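Local structure of proximal thread matrix protein 1 (Mytilus galloprovincialis, 4CN9) at residues S64-Q67 / N73-M76; F101-F106 / T112-N117; T209-I214 / N219-T224; N117-K120 / D124-K127. The protein is a matrix protein of the mussel byssus that binds collagen and zinc, and probably helps to organise the collagen fibres of the proximal thread. All blocks are in the same frame, centred on the assembly; numbering follows the deposited sequence.

Interaction 1: residues S64-Q67 / N73-M76. With ZN (zinc ion), chain C.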
loop_
_atom_site.group_PDB
_atom_site.type_symbol
_atom_site.label_atom_id
_atom_site.label_comp_id
_atom_site.label_asym_id
_atom_site.label_seq_id
_atom_site.Cartn_x
_atom_site.Cartn_y
_atom_site.Cartn_z
ATOM N N SER A 64 15.352 24.216 3.436
ATOM C CA SER A 64 15.221 25.657 3.647
ATOM C C SER A 64 13.881 26.203 3.168
ATOM O O SER A 64 13.420 27.226 3.664
ATOM C CB SER A 64 16.360 26.397 2.932
ATOM O OG SER A 64 16.317 26.148 1.544
ATOM N N SER A 65 13.260 25.532 2.207
ATOM C CA SER A 65 11.932 25.928 1.721
ATOM C C SER A 65 10.916 26.141 2.855
ATOM O O SER A 65 10.050 27.014 2.776
ATOM C CB SER A 65 11.389 24.866 0.763
ATOM O OG SER A 65 11.121 23.663 1.458
ATOM N N ILE A 66 11.034 25.343 3.910
ATOM C CA ILE A 66 10.099 25.381 5.013
ATOM C C ILE A 66 10.233 26.663 5.820
ATOM O O ILE A 66 9.229 27.261 6.212
ATOM C CB ILE A 66 10.305 24.170 5.943
ATOM C CG1 ILE A 66 10.051 22.886 5.146
ATOM C CG2 ILE A 66 9.382 24.276 7.176
ATOM C CD1 ILE A 66 10.354 21.616 5.882
ATOM N N GLN A 67 11.473 27.081 6.061
ATOM C CA GLN A 67 11.744 28.270 6.853
ATOM C C GLN A 67 11.395 29.517 6.037
ATOM O O GLN A 67 10.827 30.462 6.576
ATOM C CB GLN A 67 13.213 28.286 7.305
ATOM C CG GLN A 67 13.645 29.530 8.087
ATOM C CD GLN A 67 12.986 29.642 9.455
ATOM O OE1 GLN A 67 12.616 28.638 10.077
ATOM N NE2 GLN A 67 12.829 30.874 9.930
ATOM N N ASN A 73 6.605 27.408 10.768
ATOM C CA ASN A 73 6.393 26.067 10.221
ATOM C C ASN A 73 7.066 24.936 11.011
ATOM O O ASN A 73 6.415 23.936 11.308
ATOM C CB ASN A 73 6.822 26.005 8.763
ATOM C CG ASN A 73 5.849 26.706 7.847
ATOM O OD1 ASN A 73 4.690 26.905 8.204
ATOM N ND2 ASN A 73 6.307 27.080 6.656
ATOM N N TYR A 74 8.350 25.078 11.348
ATOM C CA TYR A 74 9.049 24.001 12.056
ATOM C C TYR A 74 8.402 23.699 13.398
ATOM O O TYR A 74 8.332 22.543 13.815
ATOM C CB TYR A 74 10.532 24.320 12.265
ATOM C CG TYR A 74 11.394 24.088 11.047
ATOM C CD1 TYR A 74 11.347 22.875 10.354
ATOM C CD2 TYR A 74 12.259 25.082 10.581
ATOM C CE1 TYR A 74 12.141 22.662 9.231
ATOM C CE2 TYR A 74 13.050 24.877 9.455
ATOM C CZ TYR A 74 12.986 23.661 8.786
ATOM O OH TYR A 74 13.776 23.442 7.671
ATOM N N GLN A 75 7.948 24.737 14.093
ATOM C CA GLN A 75 7.284 24.515 15.377
ATOM C C GLN A 75 6.011 23.684 15.200
ATOM O O GLN A 75 5.708 22.824 16.028
ATOM C CB GLN A 75 6.961 25.838 16.082
ATOM C CG GLN A 75 6.518 25.639 17.519
ATOM C CD GLN A 75 7.478 24.757 18.306
ATOM O OE1 GLN A 75 8.653 25.079 18.458
ATOM N NE2 GLN A 75 6.982 23.626 18.789
ATOM N N MET A 76 5.275 23.945 14.125
ATOM C CA MET A 76 4.049 23.216 13.838
ATOM C C MET A 76 4.345 21.773 13.473
ATOM O O MET A 76 3.580 20.869 13.818
ATOM C CB MET A 76 3.266 23.900 12.711
ATOM C CG MET A 76 2.729 25.270 13.114
ATOM S SD MET A 76 1.642 26.052 11.906
ATOM C CE MET A 76 1.147 27.501 12.836
HETATM ZN ZN ZN C . 11.535 21.775 0.793
HETATM O O HOH W 1 9.967 27.462 10.114
HETATM O O HOH W 2 11.729 19.718 0.534
HETATM O O HOH W 3 13.158 22.256 -0.416
HETATM O O HOH W 4 10.426 22.074 -0.982
#
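Ile66 of the short helix 64-69 and Asn73 at the start of helix 73-85 bring the two backbones closest, their CA atoms 6.4 Å apart. The carbonyl oxygen of Ile66 accepts a hydrogen bond from the side-chain amide, Asn73 ND2 to Ile66 O 3.0 Å with an N-H...O angle of 157°; the donor lies in the carbonyl plane, and Asp69 takes a second bond from the same ND2. Beside this bond a chi1 of -61° sets Ile66 CG2 anti to the backbone N, where it touches Asn73 CB at 3.5 Å. The same methyl covers one face of the Tyr74 ring, a CH-pi contact of 3.9 Å from CG2 to the centroid. One residue back is the metal-ion-dependent adhesion site (MIDAS) of the von Willebrand factor A domain: Ser65 OG binds zinc at 2.0 Å, with three waters, Ser63 and Asp174 completing the shell. Gln67 comes to the ring from its edge, OE1 lying 3.6 Å from Tyr74 CD2 and near the ring plane. A water donates to Gln67 OE1 and accepts from Tyr74 N, joining the helices a second time. The hydroxyl of Tyr74 bonds to Asn136.

Interaction 2: residues F101-F106 / T112-N117; sequences FGVVQF and TAFPLN
Val103 meets both Ala113 and Phe114 across an antiparallel pairing, the signature of a classic beta bulge. Val103 O receives Ala113 N at 2.8 Å and, more weakly, Phe114 N, while Val103 N donates to Phe114 O at 3.1 Å. The dense part lies on the face that carries Val103 and Phe114. Phe114 CG sits between its backbone N and carbonyl carbon (chi1 55°), which folds the ring back over strand 100-106: Val103 CG2 packs against Phe114 CZ at 3.6 Å, and Phe101 O lies in the ring plane at the edge, 3.5 Å from Phe114 CE1. Ile125 and Ile129 of helix 122-130 add to this packing. An alanine in place of Phe114 is likely to leave Val103 CG2 and the two isoleucines without their aromatic neighbour, opening a gap beneath the helix. The other face is looser; Val104 CG2 comes no nearer than 4.0 Å to Thr112 OG1, which bonds to His148. Near Leu116 a water bridges the two segments, accepting from Phe101 N, its oxygen 2.8 Å from Leu116 O, to which it can donate. Backbone bonds thus give way to a water link as the chain leaves the sheet edge, while the ring continues the apolar contact.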
loop_
_atom_site.group_PDB
_atom_site.type_symbol
_atom_site.label_atom_id
_atom_site.label_comp_id
_atom_site.label_asym_id
_atom_site.label_seq_id
_atom_site.Cartn_x
_atom_site.Cartn_y
_atom_site.Cartn_z
ATOM N N PHE A 101 10.487 5.430 19.741
ATOM C CA PHE A 101 10.326 6.510 18.797
ATOM C C PHE A 101 11.700 7.087 18.465
ATOM O O PHE A 101 12.515 7.281 19.362
ATOM C CB PHE A 101 9.484 7.585 19.471
ATOM C CG PHE A 101 8.667 8.376 18.540
ATOM C CD1 PHE A 101 9.204 9.491 17.909
ATOM C CD2 PHE A 101 7.366 8.032 18.291
ATOM C CE1 PHE A 101 8.447 10.238 17.038
ATOM C CE2 PHE A 101 6.596 8.783 17.414
ATOM C CZ PHE A 101 7.132 9.883 16.797
ATOM N N GLY A 102 11.944 7.356 17.182
ATOM C CA GLY A 102 13.143 8.043 16.738
ATOM C C GLY A 102 12.843 9.045 15.628
ATOM O O GLY A 102 11.830 8.948 14.931
ATOM N N VAL A 103 13.733 10.014 15.452
ATOM C CA VAL A 103 13.528 11.038 14.445
ATOM C C VAL A 103 14.799 11.260 13.664
ATOM O O VAL A 103 15.888 11.415 14.236
ATOM C CB VAL A 103 13.098 12.363 15.061
ATOM C CG1 VAL A 103 12.993 13.432 13.982
ATOM C CG2 VAL A 103 11.776 12.203 15.788
ATOM N N VAL A 104 14.634 11.288 12.349
ATOM C CA VAL A 104 15.719 11.481 11.410
ATOM C C VAL A 104 15.396 12.670 10.519
ATOM O O VAL A 104 14.327 12.712 9.891
ATOM C CB VAL A 104 15.865 10.219 10.546
ATOM C CG1 VAL A 104 16.819 10.453 9.386
ATOM C CG2 VAL A 104 16.302 9.051 11.423
ATOM N N GLN A 105 16.293 13.655 10.499
ATOM C CA GLN A 105 16.122 14.843 9.654
ATOM C C GLN A 105 16.767 14.599 8.298
ATOM O O GLN A 105 17.806 13.948 8.203
ATOM C CB GLN A 105 16.756 16.087 10.300
ATOM C CG GLN A 105 16.241 16.423 11.680
ATOM C CD GLN A 105 17.185 17.351 12.484
ATOM O OE1 GLN A 105 17.471 17.097 13.653
ATOM N NE2 GLN A 105 17.647 18.419 11.860
ATOM N N PHE A 106 16.159 15.121 7.245
ATOM C CA PHE A 106 16.712 14.952 5.906
ATOM C C PHE A 106 16.421 16.167 5.033
ATOM O O PHE A 106 15.330 16.759 5.101
ATOM C CB PHE A 106 16.153 13.680 5.240
ATOM C CG PHE A 106 14.790 13.875 4.614
ATOM C CD1 PHE A 106 13.633 13.740 5.374
ATOM C CD2 PHE A 106 14.676 14.221 3.277
ATOM C CE1 PHE A 106 12.377 13.951 4.804
ATOM C CE2 PHE A 106 13.427 14.438 2.696
ATOM C CZ PHE A 106 12.280 14.300 3.456
ATOM N N THR A 112 20.477 12.002 12.163
ATOM C CA THR A 112 19.634 11.384 13.176
ATOM C C THR A 112 19.493 12.347 14.331
ATOM O O THR A 112 20.486 12.715 14.940
ATOM C CB THR A 112 20.212 10.047 13.665
ATOM O OG1 THR A 112 20.109 9.077 12.611
ATOM C CG2 THR A 112 19.452 9.538 14.879
ATOM N N ALA A 113 18.270 12.794 14.612
ATOM C CA ALA A 113 18.053 13.673 15.766
ATOM C C ALA A 113 18.225 12.871 17.048
ATOM O O ALA A 113 18.920 13.287 17.974
ATOM C CB ALA A 113 16.679 14.322 15.716
ATOM N N PHE A 114 17.578 11.718 17.107
ATOM C CA PHE A 114 17.806 10.773 18.193
ATOM C C PHE A 114 17.341 9.395 17.739
ATOM O O PHE A 114 16.403 9.279 16.941
ATOM C CB PHE A 114 17.125 11.211 19.500
ATOM C CG PHE A 114 15.639 11.473 19.380
ATOM C CD1 PHE A 114 14.719 10.449 19.542
ATOM C CD2 PHE A 114 15.170 12.750 19.113
ATOM C CE1 PHE A 114 13.357 10.694 19.434
ATOM C CE2 PHE A 114 13.828 13.000 19.008
ATOM C CZ PHE A 114 12.913 11.969 19.165
ATOM N N PRO A 115 18.035 8.347 18.195
ATOM C CA PRO A 115 17.691 6.960 17.875
ATOM C C PRO A 115 16.537 6.415 18.724
ATOM O O PRO A 115 16.170 7.014 19.734
ATOM C CB PRO A 115 18.977 6.204 18.212
ATOM C CG PRO A 115 19.589 7.002 19.318
ATOM C CD PRO A 115 19.268 8.436 19.008
ATOM N N LEU A 116 15.989 5.274 18.305
ATOM C CA LEU A 116 14.935 4.577 19.050
ATOM C C LEU A 116 15.281 4.355 20.528
ATOM O O LEU A 116 14.413 4.430 21.388
ATOM C CB LEU A 116 14.651 3.215 18.398
ATOM C CG LEU A 116 13.982 3.250 17.020
ATOM C CD1 LEU A 116 14.176 1.912 16.330
ATOM C CD2 LEU A 116 12.498 3.590 17.120
ATOM N N ASN A 117 16.542 4.054 20.827
ATOM C CA ASN A 117 16.883 3.676 22.196
ATOM C C ASN A 117 17.335 4.831 23.081
ATOM O O ASN A 117 17.736 4.603 24.214
ATOM C CB ASN A 117 17.919 2.538 22.221
ATOM C CG ASN A 117 19.247 2.916 21.581
ATOM O OD1 ASN A 117 19.484 4.071 21.210
ATOM N ND2 ASN A 117 20.138 1.928 21.461
HETATM O O HOH W 5 12.033 5.653 22.269
#

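Interaction 3: residues T209-I214 / N219-T224; sequences TELEQI and NYVLTT
Val221 carries most of this contact, with Leu211 and Glu212 of helix 208-214 as its partners. The backbones come nearest at Glu212 and Val221, where the CA atoms are 6.1 Å apart, and the valine bridges that distance with its two methyls. CG1 lies anti to the backbone N (chi1 177°) and CG2 anti to the carbonyl carbon, a setting that turns both methyls to the helix. CG1 meets Leu211 CB at 3.9 Å. CG2 rests on the helix backbone itself, 3.5 Å from Leu211 O and 3.6 Å from Glu212 CA, so a methyl group lies against the peptide that joins these two residues. Leu211 gives chiefly its CB to the valine; its branched end runs on to Phe206 in the loop ahead of the helix. Glu212 contributes the aliphatic part of its chain, CG lying 3.9 Å from Val221 CG2, and the two side chains cross at about a right angle. Its chain is extended beyond CG, which leads the carboxylate away from the valine. The fit is therefore wholly van der Waals, a beta-branched residue seated against one turn of helix. Helix 208-214 connects strands 195-202 and 221-224 in a beta-alpha-beta crossover, and Val221 joins that helix to the strand it leads into. Strand 221-224 is the outermost on this side of the six-stranded sheet, and pairs in parallel with strand 195-202. Away from Val221, Leu222 packs on helix 234-241, while Ile214 reaches Val197 and helix 142-153.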
loop_
_atom_site.group_PDB
_atom_site.type_symbol
_atom_site.label_atom_id
_atom_site.label_comp_id
_atom_site.label_asym_id
_atom_site.label_seq_id
_atom_site.Cartn_x
_atom_site.Cartn_y
_atom_site.Cartn_z
ATOM N N THR A 209 2.488 11.433 -6.911
ATOM C CA THR A 209 2.754 10.102 -7.441
ATOM C C THR A 209 4.062 9.539 -6.901
ATOM O O THR A 209 4.191 8.335 -6.746
ATOM C CB THR A 209 2.773 10.099 -8.975
ATOM O OG1 THR A 209 3.571 11.194 -9.441
ATOM C CG2 THR A 209 1.356 10.247 -9.508
ATOM N N GLU A 210 5.024 10.413 -6.611
ATOM C CA GLU A 210 6.282 9.983 -5.994
ATOM C C GLU A 210 6.032 9.477 -4.575
ATOM O O GLU A 210 6.551 8.440 -4.166
ATOM C CB GLU A 210 7.300 11.135 -5.983
ATOM C CG GLU A 210 8.473 10.943 -5.021
ATOM C CD GLU A 210 9.541 12.020 -5.183
ATOM O OE1 GLU A 210 10.412 11.857 -6.074
ATOM O OE2 GLU A 210 9.508 13.030 -4.426
ATOM N N LEU A 211 5.228 10.209 -3.815
ATOM C CA LEU A 211 4.875 9.759 -2.475
ATOM C C LEU A 211 4.084 8.449 -2.536
ATOM O O LEU A 211 4.269 7.551 -1.708
ATOM C CB LEU A 211 4.094 10.840 -1.733
ATOM C CG LEU A 211 4.865 12.143 -1.463
ATOM C CD1 LEU A 211 4.073 13.038 -0.500
ATOM C CD2 LEU A 211 6.286 11.888 -0.941
ATOM N N GLU A 212 3.210 8.336 -3.532
ATOM C CA GLU A 212 2.424 7.118 -3.717
ATOM C C GLU A 212 3.287 5.882 -4.008
ATOM O O GLU A 212 2.915 4.764 -3.644
ATOM C CB GLU A 212 1.392 7.301 -4.836
ATOM C CG GLU A 212 0.159 8.041 -4.387
ATOM C CD GLU A 212 -0.776 8.384 -5.534
ATOM O OE1 GLU A 212 -0.349 8.303 -6.710
ATOM O OE2 GLU A 212 -1.941 8.732 -5.243
ATOM N N GLN A 213 4.418 6.080 -4.667
ATOM C CA GLN A 213 5.337 4.985 -4.946
ATOM C C GLN A 213 6.094 4.579 -3.675
ATOM O O GLN A 213 6.395 3.404 -3.483
ATOM C CB GLN A 213 6.364 5.388 -6.002
ATOM C CG GLN A 213 5.823 5.751 -7.370
ATOM C CD GLN A 213 6.941 5.998 -8.384
ATOM O OE1 GLN A 213 7.652 7.010 -8.320
ATOM N NE2 GLN A 213 7.117 5.058 -9.309
ATOM N N ILE A 214 6.395 5.562 -2.827
ATOM C CA ILE A 214 7.157 5.358 -1.585
ATOM C C ILE A 214 6.352 4.674 -0.488
ATOM O O ILE A 214 6.837 3.748 0.161
ATOM C CB ILE A 214 7.686 6.718 -1.056
ATOM C CG1 ILE A 214 8.783 7.238 -1.984
ATOM C CG2 ILE A 214 8.233 6.587 0.346
ATOM C CD1 ILE A 214 9.108 8.706 -1.806
ATOM N N ASN A 219 -3.160 4.860 -0.545
ATOM C CA ASN A 219 -3.911 5.539 0.508
ATOM C C ASN A 219 -3.164 5.694 1.830
ATOM O O ASN A 219 -3.738 6.166 2.799
ATOM C CB ASN A 219 -5.320 4.976 0.720
ATOM C CG ASN A 219 -5.357 3.476 0.847
ATOM O OD1 ASN A 219 -4.400 2.835 1.298
ATOM N ND2 ASN A 219 -6.499 2.894 0.456
ATOM N N TYR A 220 -1.880 5.336 1.854
ATOM C CA TYR A 220 -1.009 5.701 2.970
ATOM C C TYR A 220 -0.310 7.044 2.719
ATOM O O TYR A 220 0.626 7.420 3.448
ATOM C CB TYR A 220 0.041 4.613 3.194
ATOM C CG TYR A 220 -0.494 3.353 3.831
ATOM C CD1 TYR A 220 -1.502 2.609 3.219
ATOM C CD2 TYR A 220 0.025 2.891 5.029
ATOM C CE1 TYR A 220 -1.984 1.455 3.798
ATOM C CE2 TYR A 220 -0.458 1.728 5.625
ATOM C CZ TYR A 220 -1.449 1.011 4.999
ATOM O OH TYR A 220 -1.918 -0.147 5.580
ATOM N N VAL A 221 -0.736 7.753 1.677
ATOM C CA VAL A 221 -0.253 9.100 1.396
ATOM C C VAL A 221 -1.303 10.108 1.839
ATOM O O VAL A 221 -2.460 10.026 1.425
ATOM C CB VAL A 221 0.010 9.327 -0.092
ATOM C CG1 VAL A 221 0.436 10.789 -0.335
ATOM C CG2 VAL A 221 1.071 8.357 -0.611
ATOM N N LEU A 222 -0.903 11.039 2.696
ATOM C CA LEU A 222 -1.792 12.098 3.162
ATOM C C LEU A 222 -1.238 13.450 2.722
ATOM O O LEU A 222 -0.025 13.656 2.701
ATOM C CB LEU A 222 -1.923 12.043 4.674
ATOM C CG LEU A 222 -2.414 10.702 5.225
ATOM C CD1 LEU A 222 -2.334 10.714 6.716
ATOM C CD2 LEU A 222 -3.821 10.392 4.763
ATOM N N THR A 223 -2.124 14.361 2.337
ATOM C CA THR A 223 -1.698 15.666 1.842
ATOM C C THR A 223 -2.454 16.786 2.551
ATOM O O THR A 223 -3.586 16.614 2.993
ATOM C CB THR A 223 -1.916 15.807 0.320
ATOM O OG1 THR A 223 -3.315 15.728 0.028
ATOM C CG2 THR A 223 -1.184 14.707 -0.437
ATOM N N THR A 224 -1.802 17.932 2.668
ATOM C CA THR A 224 -2.420 19.105 3.261
ATOM C C THR A 224 -1.795 20.339 2.619
ATOM O O THR A 224 -0.671 20.282 2.093
ATOM C CB THR A 224 -2.250 19.115 4.789
ATOM O OG1 THR A 224 -2.870 20.281 5.335
ATOM C CG2 THR A 224 -0.782 19.111 5.176
#

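Interaction 4: residues N117-K120 / D124-K127; sequences NKFK and DIKK
The Phe119 ring is covered on one face by the carbonyl oxygen of Asp124, 3.7 Å above the plane and over its centre, and on the opposite face by Lys118 CG, 3.6 Å from the plane and likewise central. Ile125 CA approaches obliquely, 4.0 Å from Phe119 CD2. The CG of Phe119 lies anti to the carbonyl carbon (chi1 -60°), directing the ring alongside the first turn of helix 122-130. Asp124 also touches with its CB, 3.8 Å from Phe119 CD1, its carboxylate plane turned 53° from the ring. Closer to the backbone, Phe119 CB presses on Ile125 CG1 at 3.6 Å. Ile125 in turn packs on Phe101 and Val85, and the rings of Phe119 and Phe114 meet edge-to-face. A serine in place of Phe119 would probably strip the Asp124 carbonyl and Lys118 CG of the ring between them and take from Phe114 its aromatic partner. Lys120 NZ curls back to Asn117 O, a weak hydrogen bond of 3.1 Å. The arrangement is that of a loop folding onto the first turn of the helix that follows it, here the link from edge strand 110-112 to helix 122-130 in the alpha/beta von Willebrand factor A fold.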
loop_
_atom_site.group_PDB
_atom_site.type_symbol
_atom_site.label_atom_id
_atom_site.label_comp_id
_atom_site.label_asym_id
_atom_site.label_seq_id
_atom_site.Cartn_x
_atom_site.Cartn_y
_atom_site.Cartn_z
ATOM N N ASN A 117 16.542 4.054 20.827
ATOM C CA ASN A 117 16.883 3.676 22.196
ATOM C C ASN A 117 17.335 4.831 23.081
ATOM O O ASN A 117 17.736 4.603 24.214
ATOM C CB ASN A 117 17.919 2.538 22.221
ATOM C CG ASN A 117 19.247 2.916 21.581
ATOM O OD1 ASN A 117 19.484 4.071 21.210
ATOM N ND2 ASN A 117 20.138 1.928 21.461
ATOM N N LYS A 118 17.257 6.068 22.584
ATOM C CA LYS A 118 17.739 7.220 23.361
ATOM C C LYS A 118 16.866 7.552 24.572
ATOM O O LYS A 118 17.377 7.719 25.676
ATOM C CB LYS A 118 17.863 8.461 22.485
ATOM C CG LYS A 118 18.436 9.693 23.203
ATOM C CD LYS A 118 19.931 9.602 23.349
ATOM C CE LYS A 118 20.582 10.980 23.425
ATOM N NZ LYS A 118 22.078 10.881 23.412
ATOM N N PHE A 119 15.557 7.670 24.363
ATOM C CA PHE A 119 14.663 8.145 25.416
ATOM C C PHE A 119 13.686 7.056 25.827
ATOM O O PHE A 119 13.376 6.163 25.037
ATOM C CB PHE A 119 13.895 9.385 24.957
ATOM C CG PHE A 119 14.778 10.548 24.601
ATOM C CD1 PHE A 119 15.600 11.132 25.553
ATOM C CD2 PHE A 119 14.774 11.070 23.323
ATOM C CE1 PHE A 119 16.406 12.209 25.230
ATOM C CE2 PHE A 119 15.562 12.150 22.992
ATOM C CZ PHE A 119 16.383 12.727 23.946
ATOM N N LYS A 120 13.201 7.144 27.064
ATOM C CA LYS A 120 12.431 6.066 27.666
ATOM C C LYS A 120 11.042 6.497 28.153
ATOM O O LYS A 120 10.260 5.661 28.599
ATOM C CB LYS A 120 13.236 5.464 28.818
ATOM C CG LYS A 120 14.578 4.872 28.378
ATOM C CD LYS A 120 14.453 3.376 28.102
ATOM C CE LYS A 120 15.799 2.726 27.791
ATOM N NZ LYS A 120 16.228 2.919 26.376
ATOM N N ASP A 124 10.389 12.805 27.721
ATOM C CA ASP A 124 11.753 12.889 27.214
ATOM C C ASP A 124 11.818 12.893 25.681
ATOM O O ASP A 124 12.603 13.644 25.093
ATOM C CB ASP A 124 12.583 11.738 27.772
ATOM C CG ASP A 124 12.978 11.957 29.225
ATOM O OD1 ASP A 124 12.836 13.092 29.713
ATOM O OD2 ASP A 124 13.438 10.998 29.871
ATOM N N ILE A 125 10.998 12.060 25.041
ATOM C CA ILE A 125 10.935 12.037 23.579
ATOM C C ILE A 125 10.451 13.387 23.057
ATOM O O ILE A 125 11.018 13.938 22.111
ATOM C CB ILE A 125 10.028 10.902 23.066
ATOM C CG1 ILE A 125 10.662 9.536 23.376
ATOM C CG2 ILE A 125 9.775 11.051 21.565
ATOM C CD1 ILE A 125 9.671 8.390 23.304
ATOM N N LYS A 126 9.418 13.941 23.689
ATOM C CA LYS A 126 8.869 15.221 23.246
ATOM C C LYS A 126 9.883 16.365 23.383
ATOM O O LYS A 126 9.961 17.242 22.521
ATOM C CB LYS A 126 7.535 15.511 23.954
ATOM C CG LYS A 126 6.414 14.568 23.482
ATOM C CD LYS A 126 5.025 14.979 23.953
ATOM C CE LYS A 126 4.857 14.835 25.465
ATOM N NZ LYS A 126 3.559 15.439 25.879
ATOM N N LYS A 127 10.673 16.330 24.453
ATOM C CA LYS A 127 11.759 17.279 24.656
ATOM C C LYS A 127 12.827 17.114 23.571
ATOM O O LYS A 127 13.343 18.095 23.031
ATOM C CB LYS A 127 12.374 17.059 26.042
ATOM C CG LYS A 127 13.633 17.855 26.336
ATOM C CD LYS A 127 13.340 19.310 26.647
ATOM C CE LYS A 127 14.597 20.028 27.153
ATOM N NZ LYS A 127 14.492 21.513 27.021
#

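All four interactions belong to the first von Willebrand factor A domain and follow the chain in the order 1, 2, 4, 3. Interactions 2 and 4 form one continuous patch: their centres are about 10 Å apart, they share Asn117, and Phe114 and Phe101 of one touch Phe119 and Ile125 of the other. Interaction 1 has its centre about 18 Å from that of interaction 2; helix 73-85 leads on to strand 100-106. Interactions 2 and 3 lie toward opposite edges of the same six-stranded sheet, with centres about 22 Å apart. Of the four, only interaction 1 contributes a zinc ligand, Ser65, while interactions 2, 4 and 3 pack the two edges of the sheet in that domain.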